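Side-chain contacts in trehalose monomycolate transport factor A (Mycolicibacterium smegmatis MC2 155, PDB 6T84), which is required for MmpL3-dependent transport of trehalose monomycolate to the mycobacterial cell wall, and for growth and cell elongation: residues 15-20 against 51-56; 55-60 against 168-173; 64-67 against 71-74. All blocks are in the same frame, centred on the assembly; numbering follows the deposited sequence. Where two conformers were deposited one is given.

Interaction 1. Residues 15-20 against 51-56; sequences KSWAKS and NVVLGQ
Val53 meets Trp17 and Ala18 through apolar contacts alone. Val53 CG1 lies 3.8 Å from Ala18 CB and 3.9 Å from CZ3 of Trp17. The second methyl, Val53 CG2, is 4.0 Å from Ala18 CB, so both branches of the valine straddle the small alanine. The valine and the indole approach each other at a slant. Trp17 CG stands anti to the backbone N (chi1 177°), and this carries the six-membered ring out beside the helix until CZ3 reaches the valine. Ala18 points toward the strand. With only a methyl group there, the backbones come close: Ala18 CA and Val53 CA are 6.2 Å apart.

The polar end of the tryptophan is held elsewhere. Trp17 NE1 is hydrogen-bonded to OD1 of Asp163 in helix 159-175.

The indole also makes a T-shaped ring contact with Trp162. Each of the three touching residues is buried.

Tyr25 and Ile64, from the two neighbouring strands, also touch Val53. The contact is helix-on-sheet packing: helix 10-21 lies against strand 52-57 of the large antiparallel sheet in this probably cytoplasmic part of the N-terminal domain, whose fold has been described as atypical.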
ATOM      1  N   LYS A  15      18.735  -2.473  -5.288  1.00 16.38           N
ATOM      2  CA  LYS A  15      19.851  -2.087  -4.410  1.00 19.00           C
ATOM      3  C   LYS A  15      20.344  -0.664  -4.699  1.00 17.45           C
ATOM      4  O   LYS A  15      20.636   0.098  -3.761  1.00 16.75           O
ATOM      5  CB  LYS A  15      20.995  -3.126  -4.559  1.00 25.70           C
ATOM      6  CG  LYS A  15      21.891  -3.233  -3.336  1.00 36.77           C
ATOM      7  CD  LYS A  15      22.974  -4.301  -3.539  1.00 51.65           C
ATOM      8  CE  LYS A  15      22.402  -5.695  -3.781  1.00 77.06           C
ATOM      9  NZ  LYS A  15      23.447  -6.771  -3.662  1.00 65.94           N
ATOM     10  N   SER A  16      20.461  -0.286  -5.984  0.78 16.99           N
ATOM     11  CA  SER A  16      20.860   1.077  -6.322  0.78 17.48           C
ATOM     12  C   SER A  16      19.856   2.092  -5.790  0.78 15.49           C
ATOM     13  O   SER A  16      20.239   3.155  -5.276  0.78 15.79           O
ATOM     14  CB  SER A  16      21.005   1.227  -7.850  0.78 19.10           C
ATOM     15  OG  SER A  16      21.311   2.580  -8.251  0.78 21.37           O
ATOM     16  N   TRP A  17      18.563   1.813  -5.953  1.00 14.72           N
ATOM     17  CA  TRP A  17      17.531   2.725  -5.487  1.00 13.43           C
ATOM     18  C   TRP A  17      17.552   2.836  -3.969  1.00 12.89           C
ATOM     19  O   TRP A  17      17.427   3.944  -3.435  1.00 13.10           O
ATOM     20  CB  TRP A  17      16.205   2.193  -5.999  1.00 13.69           C
ATOM     21  CG  TRP A  17      15.016   2.939  -5.569  1.00 13.61           C
ATOM     22  CD1 TRP A  17      14.554   4.133  -6.081  1.00 14.35           C
ATOM     23  CD2 TRP A  17      14.087   2.563  -4.550  1.00 13.74           C
ATOM     24  NE1 TRP A  17      13.402   4.498  -5.451  1.00 14.71           N
ATOM     25  CE2 TRP A  17      13.079   3.552  -4.522  1.00 14.80           C
ATOM     26  CE3 TRP A  17      13.997   1.468  -3.662  1.00 14.52           C
ATOM     27  CZ2 TRP A  17      12.000   3.505  -3.648  1.00 16.24           C
ATOM     28  CZ3 TRP A  17      12.932   1.410  -2.799  1.00 15.62           C
ATOM     29  CH2 TRP A  17      11.938   2.432  -2.793  1.00 16.25           C
ATOM     30  N   ALA A  18      17.739   1.719  -3.270  1.00 12.99           N
ATOM     31  CA  ALA A  18      17.877   1.763  -1.818  1.00 12.78           C
ATOM     32  C   ALA A  18      19.038   2.667  -1.425  1.00 13.34           C
ATOM     33  O   ALA A  18      18.928   3.511  -0.522  1.00 14.39           O
ATOM     34  CB  ALA A  18      18.123   0.354  -1.276  1.00 12.55           C
ATOM     35  N   LYS A  19      20.173   2.528  -2.109  1.00 13.90           N
ATOM     36  CA  LYS A  19      21.331   3.379  -1.798  1.00 15.73           C
ATOM     37  C   LYS A  19      21.003   4.862  -2.026  1.00 15.15           C
ATOM     38  O   LYS A  19      21.356   5.705  -1.208  1.00 15.43           O
ATOM     39  CB  LYS A  19      22.541   2.955  -2.648  1.00 20.58           C
ATOM     40  CG  LYS A  19      23.766   3.828  -2.459  1.00 26.77           C
ATOM     41  CD  LYS A  19      24.826   3.408  -3.495  1.00 34.59           C
ATOM     42  CE  LYS A  19      26.160   4.122  -3.236  1.00 42.94           C
ATOM     43  NZ  LYS A  19      27.211   3.708  -4.216  1.00 70.21           N
ATOM     44  N   SER A  20      20.319   5.206  -3.118  1.00 14.79           N
ATOM     45  CA  SER A  20      19.966   6.613  -3.332  1.00 14.45           C
ATOM     46  C   SER A  20      19.190   7.168  -2.148  1.00 14.26           C
ATOM     47  O   SER A  20      19.393   8.310  -1.756  1.00 15.12           O
ATOM     48  CB  SER A  20      19.097   6.746  -4.579  1.00 15.37           C
ATOM     49  OG  SER A  20      19.821   6.515  -5.794  1.00 16.68           O
ATOM     50  N   ASN A  51      13.895  -8.883  -2.433  0.68 14.21           N
ATOM     51  CA  ASN A  51      14.381  -7.557  -2.849  0.68 14.33           C
ATOM     52  C   ASN A  51      13.844  -6.473  -1.914  0.68 12.73           C
ATOM     53  O   ASN A  51      13.146  -5.524  -2.309  0.68 13.08           O
ATOM     54  CB  ASN A  51      13.990  -7.251  -4.299  0.68 16.46           C
ATOM     55  CG  ASN A  51      14.738  -8.067  -5.257  0.68 18.70           C
ATOM     56  OD1 ASN A  51      15.944  -8.180  -5.148  0.68 18.56           O
ATOM     57  ND2 ASN A  51      14.045  -8.626  -6.253  0.68 21.42           N
ATOM     58  N   VAL A  52      14.149  -6.680  -0.642  1.00 12.46           N
ATOM     59  CA  VAL A  52      13.541  -5.931   0.452  1.00 12.55           C
ATOM     60  C   VAL A  52      14.346  -4.665   0.707  1.00 11.88           C
ATOM     61  O   VAL A  52      15.588  -4.703   0.819  1.00 12.81           O
ATOM     62  CB  VAL A  52      13.497  -6.810   1.707  1.00 12.97           C
ATOM     63  CG1 VAL A  52      12.852  -6.018   2.883  1.00 14.62           C
ATOM     64  CG2 VAL A  52      12.732  -8.104   1.433  1.00 13.55           C
ATOM     65  N   VAL A  53      13.647  -3.534   0.872  1.00 11.58           N
ATOM     66  CA  VAL A  53      14.288  -2.272   1.179  1.00 11.71           C
ATOM     67  C   VAL A  53      13.619  -1.739   2.446  1.00 12.25           C
ATOM     68  O   VAL A  53      12.376  -1.685   2.534  1.00 12.44           O
ATOM     69  CB  VAL A  53      14.130  -1.275   0.001  1.00 12.05           C
ATOM     70  CG1 VAL A  53      14.760   0.079   0.364  1.00 12.18           C
ATOM     71  CG2 VAL A  53      14.805  -1.855  -1.246  1.00 13.23           C
ATOM     72  N   LEU A  54      14.418  -1.357   3.430  1.00 12.23           N
ATOM     73  CA  LEU A  54      13.933  -0.960   4.744  0.57 12.48           C
ATOM     74  C   LEU A  54      14.428   0.454   4.999  1.00 12.58           C
ATOM     75  O   LEU A  54      15.647   0.691   5.008  1.00 12.92           O
ATOM     76  CB  LEU A  54      14.502  -1.910   5.829  0.57 13.40           C
ATOM     77  CG  LEU A  54      14.313  -3.426   5.562  0.57 14.33           C
ATOM     78  CD1 LEU A  54      15.492  -4.038   4.741  0.57 14.32           C
ATOM     79  CD2 LEU A  54      14.089  -4.187   6.892  0.57 15.25           C
ATOM     80  N   GLY A  55      13.505   1.381   5.209  1.00 13.56           N
ATOM     81  CA  GLY A  55      13.905   2.766   5.364  1.00 14.55           C
ATOM     82  C   GLY A  55      12.958   3.544   6.236  1.00 14.67           C
ATOM     83  O   GLY A  55      12.134   2.983   6.943  1.00 13.53           O
ATOM     84  N   GLN A  56      13.064   4.865   6.186  1.00 19.33           N
ATOM     85  CA  GLN A  56      12.145   5.755   6.925  1.00 23.74           C
ATOM     86  C   GLN A  56      11.777   6.923   6.030  1.00 25.56           C
ATOM     87  O   GLN A  56      12.593   7.368   5.220  1.00 27.10           O
ATOM     88  CB  GLN A  56      12.776   6.366   8.171  1.00 28.45           C
ATOM     89  CG  GLN A  56      12.992   5.358   9.325  1.00 38.61           C
ATOM     90  CD  GLN A  56      13.490   6.032  10.599  1.00 57.16           C
ATOM     91  OE1 GLN A  56      12.745   6.178  11.573  1.00 48.02           O
ATOM     92  NE2 GLN A  56      14.757   6.442  10.594  1.00 41.61           N
TER

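Interaction 2. Residues 55-60 against 168-173; sequences GQIRGE and TVRQFN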
ATOM      1  N   GLY A  55      13.505   1.381   5.209  1.00 13.56           N
ATOM      2  CA  GLY A  55      13.905   2.766   5.364  1.00 14.55           C
ATOM      3  C   GLY A  55      12.958   3.544   6.236  1.00 14.67           C
ATOM      4  O   GLY A  55      12.134   2.983   6.943  1.00 13.53           O
ATOM      5  N   GLN A  56      13.064   4.865   6.186  1.00 19.33           N
ATOM      6  CA  GLN A  56      12.145   5.755   6.925  1.00 23.74           C
ATOM      7  C   GLN A  56      11.777   6.923   6.030  1.00 25.56           C
ATOM      8  O   GLN A  56      12.593   7.368   5.220  1.00 27.10           O
ATOM      9  CB  GLN A  56      12.776   6.366   8.171  1.00 28.45           C
ATOM     10  CG  GLN A  56      12.992   5.358   9.325  1.00 38.61           C
ATOM     11  CD  GLN A  56      13.490   6.032  10.599  1.00 57.16           C
ATOM     12  OE1 GLN A  56      12.745   6.178  11.573  1.00 48.02           O
ATOM     13  NE2 GLN A  56      14.757   6.442  10.594  1.00 41.61           N
ATOM     14  N   ILE A  57      10.548   7.415   6.186  1.00 26.47           N
ATOM     15  CA  ILE A  57      10.098   8.658   5.531  1.00 28.88           C
ATOM     16  C   ILE A  57       9.672   9.572   6.656  1.00 28.96           C
ATOM     17  O   ILE A  57       8.709   9.254   7.364  1.00 28.45           O
ATOM     18  CB  ILE A  57       8.907   8.413   4.590  1.00 33.37           C
ATOM     19  CG1 ILE A  57       9.302   7.550   3.382  1.00 39.37           C
ATOM     20  CG2 ILE A  57       8.302   9.744   4.117  1.00 33.80           C
ATOM     21  CD1 ILE A  57       8.117   7.155   2.520  1.00 50.28           C
ATOM     22  N   ARG A  58      10.417  10.672   6.846  1.00 30.16           N
ATOM     23  CA  ARG A  58      10.175  11.660   7.890  1.00 32.82           C
ATOM     24  C   ARG A  58       9.866  10.975   9.217  1.00 30.05           C
ATOM     25  O   ARG A  58       8.881  11.244   9.897  1.00 30.26           O
ATOM     26  CB  ARG A  58       9.138  12.701   7.465  1.00 36.74           C
ATOM     27  CG  ARG A  58       9.509  13.478   6.146  1.00 38.58           C
ATOM     28  CD  ARG A  58      10.833  14.304   6.182  1.00 55.29           C
ATOM     29  NE  ARG A  58      11.119  15.042   4.924  1.00 41.24           N
ATOM     30  CZ  ARG A  58      12.257  15.704   4.669  1.00 71.03           C
ATOM     31  NH1 ARG A  58      13.230  15.728   5.567  1.00 65.16           N
ATOM     32  NH2 ARG A  58      12.441  16.343   3.508  1.00 52.67           N
ATOM     33  N   GLY A  59      10.694   9.991   9.544  1.00 27.45           N
ATOM     34  CA  GLY A  59      10.622   9.400  10.857  1.00 25.21           C
ATOM     35  C   GLY A  59       9.774   8.158  10.965  1.00 23.72           C
ATOM     36  O   GLY A  59       9.693   7.579  12.053  1.00 25.20           O
ATOM     37  N   GLU A  60       9.069   7.770   9.920  1.00 21.60           N
ATOM     38  CA  GLU A  60       8.184   6.626   9.990  1.00 20.97           C
ATOM     39  C   GLU A  60       8.752   5.512   9.099  1.00 18.55           C
ATOM     40  O   GLU A  60       9.187   5.757   7.961  1.00 18.92           O
ATOM     41  CB  GLU A  60       6.783   6.994   9.517  1.00 23.10           C
ATOM     42  CG  GLU A  60       6.077   7.939  10.477  1.00 25.94           C
ATOM     43  CD  GLU A  60       5.734   7.310  11.810  1.00 31.43           C
ATOM     44  OE1 GLU A  60       5.730   6.075  11.952  1.00 27.22           O
ATOM     45  OE2 GLU A  60       5.447   8.089  12.756  1.00 44.07           O
ATOM     46  N   THR A 168       2.930   8.216  -3.614  1.00 16.53           N
ATOM     47  CA  THR A 168       1.526   7.812  -3.566  1.00 16.23           C
ATOM     48  C   THR A 168       1.142   7.298  -2.176  1.00 16.22           C
ATOM     49  O   THR A 168       0.079   7.660  -1.650  1.00 16.86           O
ATOM     50  CB  THR A 168       1.294   6.762  -4.644  1.00 17.20           C
ATOM     51  OG1 THR A 168       1.592   7.377  -5.928  1.00 18.81           O
ATOM     52  CG2 THR A 168      -0.223   6.324  -4.681  1.00 17.78           C
ATOM     53  N   VAL A 169       1.979   6.429  -1.577  1.00 16.42           N
ATOM     54  CA  VAL A 169       1.620   5.885  -0.274  1.00 16.62           C
ATOM     55  C   VAL A 169       1.583   6.983   0.774  1.00 16.88           C
ATOM     56  O   VAL A 169       0.733   6.961   1.670  1.00 17.27           O
ATOM     57  CB  VAL A 169       2.494   4.672   0.142  1.00 16.99           C
ATOM     58  CG1 VAL A 169       3.872   5.130   0.583  1.00 17.16           C
ATOM     59  CG2 VAL A 169       1.789   3.923   1.284  1.00 17.84           C
ATOM     60  N   ARG A 170       2.498   7.956   0.671  1.00 16.94           N
ATOM     61  CA  ARG A 170       2.493   9.097   1.592  1.00 17.99           C
ATOM     62  C   ARG A 170       1.217   9.907   1.434  1.00 17.41           C
ATOM     63  O   ARG A 170       0.605  10.299   2.425  1.00 18.47           O
ATOM     64  CB  ARG A 170       3.732   9.969   1.363  1.00 20.08           C
ATOM     65  CG  ARG A 170       5.094   9.238   1.581  1.00 23.38           C
ATOM     66  CD  ARG A 170       6.290  10.124   1.127  1.00 27.12           C
ATOM     67  NE  ARG A 170       6.404  11.279   2.017  1.00 32.41           N
ATOM     68  CZ  ARG A 170       7.379  12.179   1.921  1.00 39.04           C
ATOM     69  NH1 ARG A 170       8.277  12.065   0.943  1.00 38.43           N
ATOM     70  NH2 ARG A 170       7.453  13.177   2.786  1.00 35.67           N
ATOM     71  N   GLN A 171       0.803  10.161   0.199  1.00 16.29           N
ATOM     72  CA  GLN A 171      -0.409  10.936  -0.019  1.00 16.50           C
ATOM     73  C   GLN A 171      -1.638  10.192   0.480  1.00 16.20           C
ATOM     74  O   GLN A 171      -2.537  10.800   1.074  1.00 17.11           O
ATOM     75  CB  GLN A 171      -0.515  11.228  -1.527  1.00 17.66           C
ATOM     76  CG  GLN A 171       0.498  12.270  -2.017  1.00 20.82           C
ATOM     77  CD  GLN A 171       0.686  12.267  -3.553  1.00 24.26           C
ATOM     78  OE1 GLN A 171       0.405  11.261  -4.213  1.00 26.26           O
ATOM     79  NE2 GLN A 171       1.246  13.346  -4.097  1.00 26.52           N
ATOM     80  N   PHE A 172      -1.737   8.899   0.181  1.00 15.74           N
ATOM     81  CA  PHE A 172      -2.877   8.121   0.661  1.00 14.92           C
ATOM     82  C   PHE A 172      -2.897   8.063   2.186  1.00 15.15           C
ATOM     83  O   PHE A 172      -3.957   8.217   2.811  1.00 15.46           O
ATOM     84  CB  PHE A 172      -2.845   6.736   0.023  1.00 14.27           C
ATOM     85  CG  PHE A 172      -4.081   5.902   0.271  1.00 14.27           C
ATOM     86  CD1 PHE A 172      -5.346   6.378  -0.052  1.00 14.83           C
ATOM     87  CD2 PHE A 172      -3.971   4.614   0.773  1.00 14.34           C
ATOM     88  CE1 PHE A 172      -6.473   5.576   0.138  1.00 15.47           C
ATOM     89  CE2 PHE A 172      -5.079   3.812   1.006  1.00 14.69           C
ATOM     90  CZ  PHE A 172      -6.333   4.279   0.675  1.00 15.44           C
ATOM     91  N   ASN A 173      -1.745   7.859   2.802  1.00 15.82           N
ATOM     92  CA  ASN A 173      -1.676   7.862   4.257  1.00 17.44           C
ATOM     93  C   ASN A 173      -2.154   9.181   4.837  1.00 17.95           C
ATOM     94  O   ASN A 173      -2.907   9.205   5.824  1.00 18.42           O
ATOM     95  CB  ASN A 173      -0.215   7.581   4.636  1.00 19.27           C
ATOM     96  CG  ASN A 173      -0.051   7.463   6.119  1.00 21.96           C
ATOM     97  OD1 ASN A 173      -0.630   6.576   6.751  1.00 23.53           O
ATOM     98  ND2 ASN A 173       0.710   8.373   6.689  1.00 23.45           N
TER
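Strand 52-57 ends in a type I' beta turn from Ile57 to Glu60, and the closest CA pair across the segments is Ile57 CA and Arg170 CA, 8.6 Å apart. The turn makes a tight beta hairpin with strand 60-67. It is closed by paired backbone bonds, Ile57 N to Glu60 O at 2.8 Å and Glu60 N to Ile57 O at 3.0 Å. Arg58 and Gly59 occupy its two corners, both with positive phi.

Side chains bridge the gap to helix 159-175. Ile57 and Arg170 point toward each other and meet near the surface. The CD1 end of Ile57 rests on the aliphatic part of the arginine, 3.8 Å from Arg170 CD. The other branch, CG2, sits over one face of the guanidinium, toward its rim. Arg170 starts with CG anti to its carbonyl carbon and then bends at chi3 (67°). The bend lays the flat head across the isoleucine methyl. No hydrogen bond crosses between the segments.

Arg58 adds a smaller contact at the exposed margin. Arg58 CG is 4.0 Å from Arg170 NH2, and the two guanidinium planes are turned 63° from each other. Both heads probably carry positive charge, as does nearby Arg167. Ile57 also touches Leu76 of strand 71-77, and Val169 of the helix packs on the same leucine. The closest approach of the contact is Ile57 CG2 to Arg170 NE, 3.2 Å.

Interaction 3. Residues 64-67 against 71-74; sequences IFDI and ATVI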
ATOM      1  N   ILE A  64       9.735  -1.806   1.380  1.00 13.20           N
ATOM      2  CA  ILE A  64       9.422  -2.027  -0.028  1.00 13.11           C
ATOM      3  C   ILE A  64       9.921  -3.416  -0.363  1.00 13.53           C
ATOM      4  O   ILE A  64      11.067  -3.751  -0.046  1.00 15.17           O
ATOM      5  CB  ILE A  64      10.112  -0.973  -0.908  1.00 13.59           C
ATOM      6  CG1 ILE A  64       9.712   0.444  -0.415  1.00 14.29           C
ATOM      7  CG2 ILE A  64       9.691  -1.184  -2.393  1.00 14.77           C
ATOM      8  CD1 ILE A  64      10.774   1.140   0.418  1.00 14.53           C
ATOM      9  N   PHE A  65       9.077  -4.219  -1.004  1.00 14.38           N
ATOM     10  CA  PHE A  65       9.488  -5.609  -1.234  1.00 14.88           C
ATOM     11  C   PHE A  65       8.653  -6.198  -2.360  1.00 14.24           C
ATOM     12  O   PHE A  65       7.616  -5.646  -2.745  1.00 15.01           O
ATOM     13  CB  PHE A  65       9.362  -6.468   0.042  1.00 15.48           C
ATOM     14  CG  PHE A  65       8.023  -6.379   0.675  1.00 16.97           C
ATOM     15  CD1 PHE A  65       6.989  -7.240   0.277  1.00 18.15           C
ATOM     16  CD2 PHE A  65       7.757  -5.400   1.626  1.00 17.39           C
ATOM     17  CE1 PHE A  65       5.689  -7.111   0.827  1.00 18.95           C
ATOM     18  CE2 PHE A  65       6.480  -5.299   2.208  1.00 18.73           C
ATOM     19  CZ  PHE A  65       5.447  -6.160   1.813  1.00 19.23           C
ATOM     20  N   ASP A  66       9.136  -7.316  -2.911  1.00 14.73           N
ATOM     21  CA  ASP A  66       8.414  -8.039  -3.943  1.00 16.02           C
ATOM     22  C   ASP A  66       7.812  -9.302  -3.338  1.00 16.89           C
ATOM     23  O   ASP A  66       8.433  -9.960  -2.497  1.00 17.43           O
ATOM     24  CB  ASP A  66       9.353  -8.452  -5.087  1.00 17.45           C
ATOM     25  CG  ASP A  66      10.018  -7.273  -5.750  1.00 18.13           C
ATOM     26  OD1 ASP A  66       9.454  -6.156  -5.725  1.00 16.82           O
ATOM     27  OD2 ASP A  66      11.096  -7.478  -6.352  1.00 20.50           O
ATOM     28  N   ILE A  67       6.602  -9.622  -3.773  1.00 18.04           N
ATOM     29  CA  ILE A  67       5.989 -10.925  -3.537  1.00 20.64           C
ATOM     30  C   ILE A  67       5.977 -11.603  -4.894  1.00 23.55           C
ATOM     31  O   ILE A  67       5.211 -11.212  -5.773  1.00 24.42           O
ATOM     32  CB  ILE A  67       4.555 -10.772  -2.997  1.00 22.17           C
ATOM     33  CG1 ILE A  67       4.566  -9.816  -1.778  1.00 23.30           C
ATOM     34  CG2 ILE A  67       3.948 -12.146  -2.703  1.00 23.03           C
ATOM     35  CD1 ILE A  67       3.184  -9.578  -1.167  1.00 24.40           C
ATOM     36  N   ALA A  71       3.209  -8.866  -6.800  1.00 25.57           N
ATOM     37  CA  ALA A  71       3.212  -7.422  -6.639  1.00 20.83           C
ATOM     38  C   ALA A  71       4.520  -6.967  -6.022  1.00 17.65           C
ATOM     39  O   ALA A  71       5.181  -7.722  -5.302  1.00 18.33           O
ATOM     40  CB  ALA A  71       2.101  -6.983  -5.673  1.00 20.69           C
ATOM     41  N   THR A  72       4.829  -5.687  -6.217  1.00 15.72           N
ATOM     42  CA  THR A  72       5.780  -4.958  -5.391  1.00 15.28           C
ATOM     43  C   THR A  72       4.939  -4.116  -4.430  1.00 13.99           C
ATOM     44  O   THR A  72       3.999  -3.449  -4.862  1.00 15.44           O
ATOM     45  CB  THR A  72       6.656  -4.047  -6.263  1.00 15.77           C
ATOM     46  OG1 THR A  72       7.502  -4.869  -7.118  1.00 16.69           O
ATOM     47  CG2 THR A  72       7.551  -3.083  -5.438  1.00 16.11           C
ATOM     48  N   VAL A  73       5.212  -4.209  -3.146  1.00 13.59           N
ATOM     49  CA  VAL A  73       4.435  -3.543  -2.102  1.00 13.66           C
ATOM     50  C   VAL A  73       5.300  -2.510  -1.406  1.00 13.30           C
ATOM     51  O   VAL A  73       6.469  -2.769  -1.094  1.00 13.56           O
ATOM     52  CB  VAL A  73       3.909  -4.576  -1.082  1.00 15.64           C
ATOM     53  CG1 VAL A  73       3.124  -3.878   0.011  1.00 16.69           C
ATOM     54  CG2 VAL A  73       3.026  -5.598  -1.814  1.00 16.95           C
ATOM     55  N   ILE A  74       4.703  -1.364  -1.084  1.00 12.75           N
ATOM     56  CA  ILE A  74       5.320  -0.354  -0.231  1.00 12.95           C
ATOM     57  C   ILE A  74       4.413  -0.196   0.975  1.00 12.82           C
ATOM     58  O   ILE A  74       3.207   0.055   0.811  1.00 13.39           O
ATOM     59  CB  ILE A  74       5.443   0.985  -0.990  1.00 13.43           C
ATOM     60  CG1 ILE A  74       6.316   0.813  -2.232  1.00 14.97           C
ATOM     61  CG2 ILE A  74       5.976   2.098  -0.060  1.00 14.03           C
ATOM     62  CD1 ILE A  74       6.301   2.111  -3.153  1.00 17.69           C
TER
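Phe65 packs beside Val73 within a beta hairpin, formed by strands 60-67 and 71-77 of the large antiparallel sheet. The two residues are a hydrogen-bonded pair. Val73 N gives a bond to Phe65 O at 2.8 Å, and Phe65 N gives one to Val73 O. Toward the turn, Ile67 N points almost straight at Ala71 O, 2.8 Å away with 177° at the hydrogen. The return bond, from Ala71 N to Ile67 O, is longer.

From CB, the Phe65 side chain takes the crowded position between its backbone N and carbonyl carbon (chi1 52°). This sends CG and the ring across toward the partner strand. CD2 and CE2 pass by the carbonyl oxygen of Val73, which lies over one face of the ring near its rim. Further out, Phe65 CE1 and CZ each lie 3.6 Å from Val73 CB. That carbon makes an off-centre CH-pi contact with the ring. Phe65 CZ also meets Val73 CG1, at 3.7 Å. The edge of the ring faces CG1 of Ile67, and Trp36 meets the ring with its plane nearly parallel.

Ile67 CD1 reaches Val73 CG2 on this same side of the sheet. On the other side, Ile64 and Ile74 lie side by side, their CG1 atoms 3.9 Å apart. Ile64 touches Trp17 of helix 10-21, and Ile74 touches Leu166 of helix 159-175. Asp66 and Thr72 stand side by side on that face too. The buried carboxylate of Asp66 has several partners: Arg14 forms a salt bridge to OD1, and Asn51 ND2 bonds to OD2. The hydroxyl of Thr72 donates to the carboxylate from above its plane, with Thr72 OG1 2.7 Å from Asp66 OD1.

All three contacts involve the large antiparallel sheet of this probably cytoplasmic part of the N-terminal domain. Strands 52-57, 60-67 and 71-77 are consecutive in the chain and adjacent in the sheet. Interaction 1 sets helix 10-21 on the first of them, interaction 2 brings helix 159-175 to its far end, and interaction 3 joins the other two. Their centres are about 12 to 15 Å apart. Interaction 1 closes before interaction 3 opens, whereas interaction 3 is nested in the loop closed by interaction 2. Trp17 touches Ile64, and Val169 touches Ile74, so helices from early and late in this chain pack on one hairpin. The full N-terminal domain is necessary and sufficient for interaction with MmpL3.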